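Long-range contacts in probable amidase (PDB 2DC0), which belongs to the amidase family, whose fold packs helices around a large mixed beta sheet: residues 334-338 and 389-393; 393-397 and 417-423; 72-76 and 117-121. All coordinates share one frame; numbering follows the deposited sequence.

Contact 1. Residues 334-338 and 389-393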
ATOM      1  N   ARG A 334      -9.181  -0.382  -0.382  1.00 16.94           N
ATOM      2  CA  ARG A 334      -8.009   0.411  -0.736  1.00 17.60           C
ATOM      3  C   ARG A 334      -6.864  -0.514  -1.108  1.00 16.98           C
ATOM      4  O   ARG A 334      -6.166  -0.279  -2.087  1.00 16.48           O
ATOM      5  CB  ARG A 334      -7.563   1.320   0.420  1.00 17.40           C
ATOM      6  CG  ARG A 334      -6.153   1.878   0.201  1.00 18.42           C
ATOM      7  CD  ARG A 334      -5.835   3.092   1.063  1.00 19.41           C
ATOM      8  NE  ARG A 334      -5.728   2.796   2.486  1.00 20.57           N
ATOM      9  CZ  ARG A 334      -5.464   3.716   3.408  1.00 21.79           C
ATOM     10  NH1 ARG A 334      -5.282   4.983   3.045  1.00 21.80           N
ATOM     11  NH2 ARG A 334      -5.392   3.380   4.690  1.00 22.29           N
ATOM     12  N   GLU A 335      -6.661  -1.565  -0.319  1.00 17.61           N
ATOM     13  CA  GLU A 335      -5.580  -2.494  -0.612  1.00 17.74           C
ATOM     14  C   GLU A 335      -5.819  -3.175  -1.957  1.00 17.33           C
ATOM     15  O   GLU A 335      -4.877  -3.419  -2.710  1.00 17.29           O
ATOM     16  CB  GLU A 335      -5.440  -3.530   0.513  1.00 17.47           C
ATOM     17  CG  GLU A 335      -4.932  -2.918   1.834  1.00 18.02           C
ATOM     18  CD  GLU A 335      -3.752  -1.972   1.617  1.00 21.13           C
ATOM     19  OE1 GLU A 335      -2.730  -2.409   1.027  1.00 19.91           O
ATOM     20  OE2 GLU A 335      -3.844  -0.790   2.032  1.00 21.50           O
ATOM     21  N   ALA A 336      -7.078  -3.459  -2.268  1.00 16.56           N
ATOM     22  CA  ALA A 336      -7.418  -4.102  -3.534  1.00 19.14           C
ATOM     23  C   ALA A 336      -7.042  -3.245  -4.750  1.00 19.34           C
ATOM     24  O   ALA A 336      -6.816  -3.775  -5.832  1.00 20.61           O
ATOM     25  CB  ALA A 336      -8.912  -4.430  -3.567  1.00 18.69           C
ATOM     26  N   LEU A 337      -6.972  -1.929  -4.571  1.00 18.80           N
ATOM     27  CA  LEU A 337      -6.639  -1.027  -5.673  1.00 19.00           C
ATOM     28  C   LEU A 337      -5.141  -0.824  -5.864  1.00 19.15           C
ATOM     29  O   LEU A 337      -4.693  -0.402  -6.932  1.00 18.89           O
ATOM     30  CB  LEU A 337      -7.283   0.340  -5.444  1.00 18.01           C
ATOM     31  CG  LEU A 337      -8.815   0.383  -5.446  1.00 19.40           C
ATOM     32  CD1 LEU A 337      -9.290   1.713  -4.885  1.00 19.16           C
ATOM     33  CD2 LEU A 337      -9.328   0.175  -6.859  1.00 21.51           C
ATOM     34  N   ARG A 338      -4.374  -1.124  -4.823  1.00 16.94           N
ATOM     35  CA  ARG A 338      -2.931  -0.940  -4.854  1.00 18.64           C
ATOM     36  C   ARG A 338      -2.239  -1.641  -6.023  1.00 17.86           C
ATOM     37  O   ARG A 338      -1.408  -1.033  -6.698  1.00 18.45           O
ATOM     38  CB  ARG A 338      -2.331  -1.387  -3.510  1.00 18.60           C
ATOM     39  CG  ARG A 338      -0.972  -0.777  -3.203  1.00 21.65           C
ATOM     40  CD  ARG A 338      -0.524  -1.079  -1.770  1.00 19.83           C
ATOM     41  NE  ARG A 338      -1.441  -0.553  -0.758  1.00 21.12           N
ATOM     42  CZ  ARG A 338      -1.491   0.717  -0.360  1.00 21.59           C
ATOM     43  NH1 ARG A 338      -0.674   1.621  -0.884  1.00 19.31           N
ATOM     44  NH2 ARG A 338      -2.358   1.083   0.576  1.00 21.99           N
ATOM     45  N   SER A 389      -3.097  10.088  -3.494  1.00 14.06           N
ATOM     46  CA  SER A 389      -2.914  10.404  -2.087  1.00 16.65           C
ATOM     47  C   SER A 389      -3.463   9.200  -1.312  1.00 16.86           C
ATOM     48  O   SER A 389      -2.888   8.776  -0.308  1.00 16.35           O
ATOM     49  CB  SER A 389      -3.671  11.682  -1.709  1.00 15.14           C
ATOM     50  OG  SER A 389      -4.986  11.669  -2.228  1.00 18.43           O
ATOM     51  N   LEU A 390      -4.569   8.642  -1.797  1.00 14.53           N
ATOM     52  CA  LEU A 390      -5.177   7.473  -1.167  1.00 15.31           C
ATOM     53  C   LEU A 390      -4.145   6.354  -1.048  1.00 16.39           C
ATOM     54  O   LEU A 390      -4.054   5.693  -0.013  1.00 15.95           O
ATOM     55  CB  LEU A 390      -6.364   6.960  -1.997  1.00 15.00           C
ATOM     56  CG  LEU A 390      -7.028   5.672  -1.475  1.00 18.36           C
ATOM     57  CD1 LEU A 390      -7.736   5.948  -0.150  1.00 17.83           C
ATOM     58  CD2 LEU A 390      -8.021   5.147  -2.505  1.00 17.04           C
ATOM     59  N   LEU A 391      -3.367   6.157  -2.110  1.00 15.87           N
ATOM     60  CA  LEU A 391      -2.358   5.100  -2.150  1.00 17.45           C
ATOM     61  C   LEU A 391      -0.942   5.527  -1.745  1.00 16.31           C
ATOM     62  O   LEU A 391      -0.024   4.712  -1.753  1.00 17.92           O
ATOM     63  CB  LEU A 391      -2.354   4.450  -3.541  1.00 16.32           C
ATOM     64  CG  LEU A 391      -3.690   3.772  -3.897  1.00 20.08           C
ATOM     65  CD1 LEU A 391      -3.668   3.236  -5.331  1.00 18.95           C
ATOM     66  CD2 LEU A 391      -3.936   2.625  -2.914  1.00 19.32           C
ATOM     67  N   GLY A 392      -0.774   6.803  -1.403  1.00 15.84           N
ATOM     68  CA  GLY A 392       0.512   7.306  -0.930  1.00 12.81           C
ATOM     69  C   GLY A 392       1.703   7.518  -1.852  1.00 14.83           C
ATOM     70  O   GLY A 392       2.820   7.712  -1.360  1.00 14.46           O
ATOM     71  N   VAL A 393       1.494   7.510  -3.166  1.00 14.14           N
ATOM     72  CA  VAL A 393       2.605   7.680  -4.101  1.00 15.44           C
ATOM     73  C   VAL A 393       2.946   9.146  -4.367  1.00 15.60           C
ATOM     74  O   VAL A 393       2.074  10.013  -4.348  1.00 15.28           O
ATOM     75  CB  VAL A 393       2.313   6.971  -5.441  1.00 16.49           C
ATOM     76  CG1 VAL A 393       2.163   5.474  -5.197  1.00 17.46           C
ATOM     77  CG2 VAL A 393       1.053   7.527  -6.077  1.00 16.67           C
TER

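Contact 2. Residues 393-397 and 417-423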
ATOM      1  N   VAL A 393       1.494   7.510  -3.166  1.00 14.14           N
ATOM      2  CA  VAL A 393       2.605   7.680  -4.101  1.00 15.44           C
ATOM      3  C   VAL A 393       2.946   9.146  -4.367  1.00 15.60           C
ATOM      4  O   VAL A 393       2.074  10.013  -4.348  1.00 15.28           O
ATOM      5  CB  VAL A 393       2.313   6.971  -5.441  1.00 16.49           C
ATOM      6  CG1 VAL A 393       2.163   5.474  -5.197  1.00 17.46           C
ATOM      7  CG2 VAL A 393       1.053   7.527  -6.077  1.00 16.67           C
ATOM      8  N   PRO A 394       4.235   9.443  -4.611  1.00 15.81           N
ATOM      9  CA  PRO A 394       4.678  10.818  -4.876  1.00 15.74           C
ATOM     10  C   PRO A 394       4.026  11.401  -6.119  1.00 16.83           C
ATOM     11  O   PRO A 394       4.080  10.806  -7.192  1.00 16.18           O
ATOM     12  CB  PRO A 394       6.194  10.675  -5.010  1.00 15.62           C
ATOM     13  CG  PRO A 394       6.352   9.281  -5.568  1.00 15.95           C
ATOM     14  CD  PRO A 394       5.353   8.492  -4.755  1.00 14.38           C
ATOM     15  N   THR A 395       3.407  12.567  -5.967  1.00 16.22           N
ATOM     16  CA  THR A 395       2.722  13.210  -7.079  1.00 16.43           C
ATOM     17  C   THR A 395       2.982  14.712  -7.121  1.00 16.59           C
ATOM     18  O   THR A 395       2.777  15.422  -6.138  1.00 14.75           O
ATOM     19  CB  THR A 395       1.209  12.966  -6.995  1.00 17.81           C
ATOM     20  OG1 THR A 395       0.968  11.566  -6.789  1.00 18.23           O
ATOM     21  CG2 THR A 395       0.532  13.409  -8.282  1.00 15.16           C
ATOM     22  N   LEU A 396       3.437  15.183  -8.275  1.00 15.52           N
ATOM     23  CA  LEU A 396       3.733  16.592  -8.472  1.00 15.47           C
ATOM     24  C   LEU A 396       2.651  17.271  -9.303  1.00 16.01           C
ATOM     25  O   LEU A 396       2.111  16.669 -10.233  1.00 16.34           O
ATOM     26  CB  LEU A 396       5.070  16.735  -9.206  1.00 13.28           C
ATOM     27  CG  LEU A 396       5.506  18.148  -9.582  1.00 15.42           C
ATOM     28  CD1 LEU A 396       5.888  18.903  -8.305  1.00 14.01           C
ATOM     29  CD2 LEU A 396       6.698  18.094 -10.533  1.00 13.70           C
ATOM     30  N   ALA A 397       2.323  18.513  -8.956  1.00 14.78           N
ATOM     31  CA  ALA A 397       1.363  19.285  -9.738  1.00 15.09           C
ATOM     32  C   ALA A 397       2.124  20.527 -10.199  1.00 15.54           C
ATOM     33  O   ALA A 397       2.725  21.222  -9.384  1.00 15.14           O
ATOM     34  CB  ALA A 397       0.148  19.692  -8.884  1.00 14.56           C
ATOM     35  N   GLY A 417       7.876   5.956  -3.080  1.00 16.82           N
ATOM     36  CA  GLY A 417       9.265   6.214  -2.735  1.00 16.83           C
ATOM     37  C   GLY A 417      10.113   6.847  -3.827  1.00 18.05           C
ATOM     38  O   GLY A 417      11.268   7.187  -3.586  1.00 17.72           O
ATOM     39  N   GLU A 418       9.563   7.030  -5.023  1.00 18.03           N
ATOM     40  CA  GLU A 418      10.356   7.624  -6.093  1.00 18.97           C
ATOM     41  C   GLU A 418      10.177   9.129  -6.256  1.00 18.47           C
ATOM     42  O   GLU A 418      10.035   9.636  -7.370  1.00 19.66           O
ATOM     43  CB  GLU A 418      10.080   6.895  -7.415  1.00 21.83           C
ATOM     44  CG  GLU A 418      10.506   5.425  -7.374  1.00 25.84           C
ATOM     45  CD  GLU A 418      11.872   5.223  -6.707  1.00 31.04           C
ATOM     46  OE1 GLU A 418      12.867   5.830  -7.165  1.00 32.66           O
ATOM     47  OE2 GLU A 418      11.951   4.460  -5.714  1.00 34.64           O
ATOM     48  N   ASP A 419      10.209   9.835  -5.129  1.00 17.61           N
ATOM     49  CA  ASP A 419      10.049  11.281  -5.097  1.00 16.88           C
ATOM     50  C   ASP A 419      11.085  11.992  -5.960  1.00 17.37           C
ATOM     51  O   ASP A 419      10.763  12.959  -6.648  1.00 18.00           O
ATOM     52  CB  ASP A 419      10.171  11.790  -3.662  1.00 15.86           C
ATOM     53  CG  ASP A 419       9.205  11.114  -2.719  1.00 19.28           C
ATOM     54  OD1 ASP A 419       8.456  11.850  -2.040  1.00 16.61           O
ATOM     55  OD2 ASP A 419       9.198   9.857  -2.655  1.00 16.12           O
ATOM     56  N   GLY A 420      12.325  11.513  -5.908  1.00 16.53           N
ATOM     57  CA  GLY A 420      13.391  12.120  -6.686  1.00 16.05           C
ATOM     58  C   GLY A 420      13.140  12.019  -8.175  1.00 16.75           C
ATOM     59  O   GLY A 420      13.382  12.968  -8.919  1.00 15.33           O
ATOM     60  N   LYS A 421      12.652  10.865  -8.613  1.00 17.70           N
ATOM     61  CA  LYS A 421      12.369  10.647 -10.027  1.00 17.63           C
ATOM     62  C   LYS A 421      11.233  11.552 -10.487  1.00 16.33           C
ATOM     63  O   LYS A 421      11.274  12.110 -11.585  1.00 16.67           O
ATOM     64  CB  LYS A 421      12.000   9.178 -10.268  1.00 20.81           C
ATOM     65  CG  LYS A 421      11.858   8.784 -11.733  1.00 25.08           C
ATOM     66  CD  LYS A 421      11.585   7.286 -11.856  1.00 30.56           C
ATOM     67  CE  LYS A 421      11.538   6.833 -13.309  1.00 31.66           C
ATOM     68  NZ  LYS A 421      12.839   7.067 -13.991  1.00 35.81           N
ATOM     69  N   VAL A 422      10.213  11.692  -9.647  1.00 14.72           N
ATOM     70  CA  VAL A 422       9.082  12.544  -9.976  1.00 12.90           C
ATOM     71  C   VAL A 422       9.535  13.991 -10.119  1.00 14.08           C
ATOM     72  O   VAL A 422       9.184  14.678 -11.086  1.00 13.56           O
ATOM     73  CB  VAL A 422       7.990  12.454  -8.892  1.00 13.23           C
ATOM     74  CG1 VAL A 422       6.897  13.488  -9.155  1.00 12.74           C
ATOM     75  CG2 VAL A 422       7.395  11.053  -8.891  1.00 12.84           C
ATOM     76  N   LEU A 423      10.328  14.451  -9.158  1.00 13.22           N
ATOM     77  CA  LEU A 423      10.824  15.820  -9.177  1.00 15.13           C
ATOM     78  C   LEU A 423      11.731  16.069 -10.382  1.00 15.07           C
ATOM     79  O   LEU A 423      11.697  17.146 -10.978  1.00 16.18           O
ATOM     80  CB  LEU A 423      11.557  16.118  -7.865  1.00 15.12           C
ATOM     81  CG  LEU A 423      10.581  16.212  -6.682  1.00 13.87           C
ATOM     82  CD1 LEU A 423      11.328  16.161  -5.348  1.00 14.94           C
ATOM     83  CD2 LEU A 423       9.780  17.501  -6.803  1.00 13.28           C
TER

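Contact 3. Residues 72-76 and 117-121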
ATOM      1  N   VAL A  72       2.654  29.248   6.451  1.00 15.84           N
ATOM      2  CA  VAL A  72       2.272  27.898   6.875  1.00 16.44           C
ATOM      3  C   VAL A  72       0.759  27.728   6.982  1.00 16.27           C
ATOM      4  O   VAL A  72       0.092  28.536   7.631  1.00 16.18           O
ATOM      5  CB  VAL A  72       2.875  27.570   8.269  1.00 16.29           C
ATOM      6  CG1 VAL A  72       2.433  26.183   8.722  1.00 15.31           C
ATOM      7  CG2 VAL A  72       4.398  27.657   8.214  1.00 15.68           C
ATOM      8  N   LYS A  73       0.226  26.676   6.359  1.00 15.19           N
ATOM      9  CA  LYS A  73      -1.214  26.386   6.399  1.00 16.54           C
ATOM     10  C   LYS A  73      -1.657  26.354   7.862  1.00 17.06           C
ATOM     11  O   LYS A  73      -0.965  25.772   8.696  1.00 16.85           O
ATOM     12  CB  LYS A  73      -1.486  25.031   5.737  1.00 16.66           C
ATOM     13  CG  LYS A  73      -2.958  24.685   5.571  1.00 18.52           C
ATOM     14  CD  LYS A  73      -3.097  23.356   4.856  1.00 16.16           C
ATOM     15  CE  LYS A  73      -4.528  23.079   4.431  1.00 18.76           C
ATOM     16  NZ  LYS A  73      -4.620  21.771   3.712  1.00 17.14           N
ATOM     17  N   ASP A  74      -2.819  26.931   8.173  1.00 17.04           N
ATOM     18  CA  ASP A  74      -3.268  27.003   9.565  1.00 18.56           C
ATOM     19  C   ASP A  74      -3.718  25.747  10.310  1.00 18.71           C
ATOM     20  O   ASP A  74      -4.622  25.818  11.142  1.00 21.18           O
ATOM     21  CB  ASP A  74      -4.343  28.091   9.729  1.00 18.67           C
ATOM     22  CG  ASP A  74      -4.421  28.618  11.157  1.00 20.25           C
ATOM     23  OD1 ASP A  74      -3.364  28.661  11.824  1.00 20.88           O
ATOM     24  OD2 ASP A  74      -5.521  29.007  11.613  1.00 18.88           O
ATOM     25  N   LEU A  75      -3.094  24.607  10.027  1.00 18.28           N
ATOM     26  CA  LEU A  75      -3.400  23.378  10.756  1.00 17.79           C
ATOM     27  C   LEU A  75      -2.107  22.898  11.405  1.00 18.76           C
ATOM     28  O   LEU A  75      -2.105  21.945  12.184  1.00 19.61           O
ATOM     29  CB  LEU A  75      -3.985  22.297   9.835  1.00 17.71           C
ATOM     30  CG  LEU A  75      -3.240  21.821   8.581  1.00 18.77           C
ATOM     31  CD1 LEU A  75      -2.032  20.975   8.947  1.00 20.19           C
ATOM     32  CD2 LEU A  75      -4.219  21.001   7.740  1.00 16.66           C
ATOM     33  N   PHE A  76      -1.010  23.575  11.064  1.00 17.65           N
ATOM     34  CA  PHE A  76       0.321  23.290  11.601  1.00 16.48           C
ATOM     35  C   PHE A  76       0.612  24.324  12.697  1.00 17.92           C
ATOM     36  O   PHE A  76       0.632  25.529  12.435  1.00 19.00           O
ATOM     37  CB  PHE A  76       1.406  23.458  10.527  1.00 16.15           C
ATOM     38  CG  PHE A  76       1.457  22.356   9.502  1.00 18.03           C
ATOM     39  CD1 PHE A  76       1.964  21.100   9.826  1.00 17.03           C
ATOM     40  CD2 PHE A  76       1.049  22.595   8.191  1.00 18.20           C
ATOM     41  CE1 PHE A  76       2.068  20.097   8.853  1.00 19.96           C
ATOM     42  CE2 PHE A  76       1.148  21.604   7.211  1.00 18.71           C
ATOM     43  CZ  PHE A  76       1.658  20.351   7.541  1.00 17.93           C
HETATM   44  N   MSE A 117      -7.567  28.304   5.111  1.00 16.39           N
HETATM   45  CA  MSE A 117      -7.719  26.946   4.539  1.00 17.39           C
HETATM   46  C   MSE A 117      -9.176  26.547   4.616  1.00 17.17           C
HETATM   47  O   MSE A 117      -9.946  27.104   5.401  1.00 16.46           O
HETATM   48  CB  MSE A 117      -6.864  25.964   5.338  1.00 19.29           C
HETATM   49  CG  MSE A 117      -7.085  26.068   6.838  1.00 19.81           C
HETATM   50 SE   MSE A 117      -6.167  24.665   7.796  1.00 27.90          SE
HETATM   51  CE  MSE A 117      -7.464  23.227   7.564  1.00 16.71           C
ATOM     52  N   HIS A 118      -9.522  25.663   3.875  1.00 18.10           N
ATOM     53  CA  HIS A 118     -10.888  25.178   3.890  1.00 17.91           C
ATOM     54  C   HIS A 118     -11.053  24.615   5.294  1.00 17.90           C
ATOM     55  O   HIS A 118     -10.132  23.982   5.817  1.00 16.70           O
ATOM     56  CB  HIS A 118     -11.079  24.075   2.845  1.00 15.61           C
ATOM     57  CG  HIS A 118     -12.515  23.756   2.571  1.00 18.97           C
ATOM     58  ND1 HIS A 118     -13.188  24.248   1.474  1.00 18.13           N
ATOM     59  CD2 HIS A 118     -13.423  23.054   3.288  1.00 18.29           C
ATOM     60  CE1 HIS A 118     -14.451  23.863   1.527  1.00 19.47           C
ATOM     61  NE2 HIS A 118     -14.619  23.137   2.618  1.00 20.81           N
ATOM     62  N   GLU A 119     -12.218  24.843   5.898  1.00 16.87           N
ATOM     63  CA  GLU A 119     -12.479  24.387   7.259  1.00 17.35           C
ATOM     64  C   GLU A 119     -12.027  22.960   7.566  1.00 18.03           C
ATOM     65  O   GLU A 119     -12.461  22.004   6.918  1.00 17.58           O
ATOM     66  CB  GLU A 119     -13.960  24.562   7.600  1.00 17.70           C
ATOM     67  CG  GLU A 119     -14.315  24.103   9.011  1.00 19.63           C
ATOM     68  CD  GLU A 119     -15.673  24.614   9.467  1.00 20.45           C
ATOM     69  OE1 GLU A 119     -16.597  24.658   8.632  1.00 20.05           O
ATOM     70  OE2 GLU A 119     -15.812  24.952  10.658  1.00 20.15           O
ATOM     71  N   ILE A 120     -11.176  22.863   8.590  1.00 17.97           N
ATOM     72  CA  ILE A 120     -10.538  21.643   9.083  1.00 18.84           C
ATOM     73  C   ILE A 120      -9.983  20.763   7.977  1.00 18.97           C
ATOM     74  O   ILE A 120      -9.820  19.554   8.158  1.00 20.17           O
ATOM     75  CB  ILE A 120     -11.454  20.778  10.001  1.00 18.54           C
ATOM     76  CG1 ILE A 120     -12.694  20.303   9.243  1.00 17.81           C
ATOM     77  CG2 ILE A 120     -11.814  21.558  11.258  1.00 18.62           C
ATOM     78  CD1 ILE A 120     -13.481  19.189   9.930  1.00 23.38           C
ATOM     79  N   ALA A 121      -9.686  21.388   6.840  1.00 16.53           N
ATOM     80  CA  ALA A 121      -9.121  20.715   5.666  1.00 18.02           C
ATOM     81  C   ALA A 121     -10.090  19.735   5.018  1.00 18.60           C
ATOM     82  O   ALA A 121      -9.696  18.925   4.187  1.00 19.50           O
ATOM     83  CB  ALA A 121      -7.836  19.997   6.040  1.00 17.81           C
TER

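Contact 1. Residues 334-338 and 389-393
Arg-334 and Arg-338, one turn apart on helix 324-345, lie against the end of helix 386-390, where Arg-334 meets Leu-390 and Leu-391 and Arg-338 meets Leu-391. The Arg-334 side chain can be followed outward. Its CA-CB bond is directed at the other segment, and CG passes CD2 of Leu-391 at 3.9 Å. CD then lodges beside Leu-390, 3.3 Å from its O and 3.6 Å from its CD1 methyl. NE and CZ stand farther from that oxygen. Beyond CD the chain bends (chi3 68°), and this brings NH1 to the same carbonyl: NH1 to Leu-390 O is 3.4 Å at 145°, a weak bond made from the guanidinium edge. NH2 instead hydrogen-bonds OG of Ser-202, the strongest polar partner of this side chain.

Helix 386-390 closes in a Schellman motif, with Gly-392 at positive phi just beyond the last turn, and both arginines donate to carbonyls at this end. Arg-338 NH1 reaches Leu-391 O at 3.3 Å, again weakly, the angle being only 130°. CD2 of Leu-391 covers one face of the Arg-338 guanidinium, 3.8 Å above the plane and displaced toward its rim. Rotation of that group is fixed side-on by Glu-335, with NE bonded to OE1 and NH2 to OE2, the latter 2.8 Å apart. Glu-335 OE1 also forms a salt bridge with Arg-338 of the second subunit. Leu-337 CD1 approaches Leu-390 CD2 loosely, at 4.4 Å.

Contact 2. Residues 393-397 and 417-423
The ring of Pro-394 is the main bump here, and the turn leading into helix 419-430, together with the helix's first residue, supplies the hollow that receives it. Three ring atoms touch three different walls: CD lies 3.9 Å from Gly-417 N, CG rests 3.9 Å from the backbone C of Glu-418 at the N-cap position, and CB meets CG of Asp-419 at 3.8 Å. One helical turn further on, Val-422 projects back between Pro-394 and Leu-396. Its methyls divide the work, since with CG1 anti to the backbone N (chi1 172°) that branch packs on CB of Leu-396 at 3.7 Å, while CG2 lies 3.7 Å from Pro-394 O and also touches the proline ring. At the far end CD1 of Leu-396 meets Leu-423 CD2 more loosely, at 4.4 Å. The start of the helix thus packs on one face of the sheet, over the first residues of strand 395-403 and beside strand 406-413, whose Val-412 also touches Val-422. The Asp-419 carboxylate is held by Ser-187 and Arg-190, outside both segments. With that carboxylate satisfied elsewhere and no polar bond between strand and helix, the interface rests largely on van der Waals fit.

Contact 3. Residues 72-76 and 117-121
Met-117, modelled as selenomethionine, and Leu-75 both place CG between the backbone N and the carbonyl carbon (chi1 50° and 56°), whereas Lys-73 runs fully extended. A bend at chi3 of Met-117 (-82°) then turns its terminal methyl toward the leucine. SE rests on the backbone where the strand gives way to a turn, 3.7 Å from Asp-74 C and 3.8 Å from Leu-75 N, and CB of Leu-75 lies 3.8 Å from SE. CE continues to CD2 of Leu-75 at 3.9 Å, and that same CD2 also reaches the Ala-121 methyl, 4.1 Å away. Met-117 crosses both Lys-73 and Leu-75 at about a right angle, with CE of the lysine 3.8 Å from Met-117 CB. The apolar stem of Lys-73 is flanked by Met-117, while its NZ is gripped by Ser-147, Ser-148 and Thr-166. The turn is tightened by Lys-73 O, which accepts from Leu-75 N and Phe-76 N on one face of its plane. A lysine at the end of an inner strand of the large sheet, bonded to a serine in the Gly-Ser-rich loop, is consistent with the Ser-cis-Ser-Lys site of the amidase signature family.

How the contacts relate
Contacts 1 and 2 are consecutive along the chain and share Val-393: helix 386-390 enters the first, strand 395-403 begins the second, and their centres are 15 Å apart. Both also touch the second subunit, through Glu-335 and Arg-338 in contact 1 and through the salt bridge of Glu-418 to Arg-346 of that subunit in contact 2. Contact 3 stands apart, its centre 24 Å from that of contact 1 and 23 Å from that of contact 2, with about 11 and 14 Å between nearest atoms. It reaches the same large sheet as contact 2 from across the chain's centre. Contact 3, which carries the probable active-site lysine, is touched by no other chain.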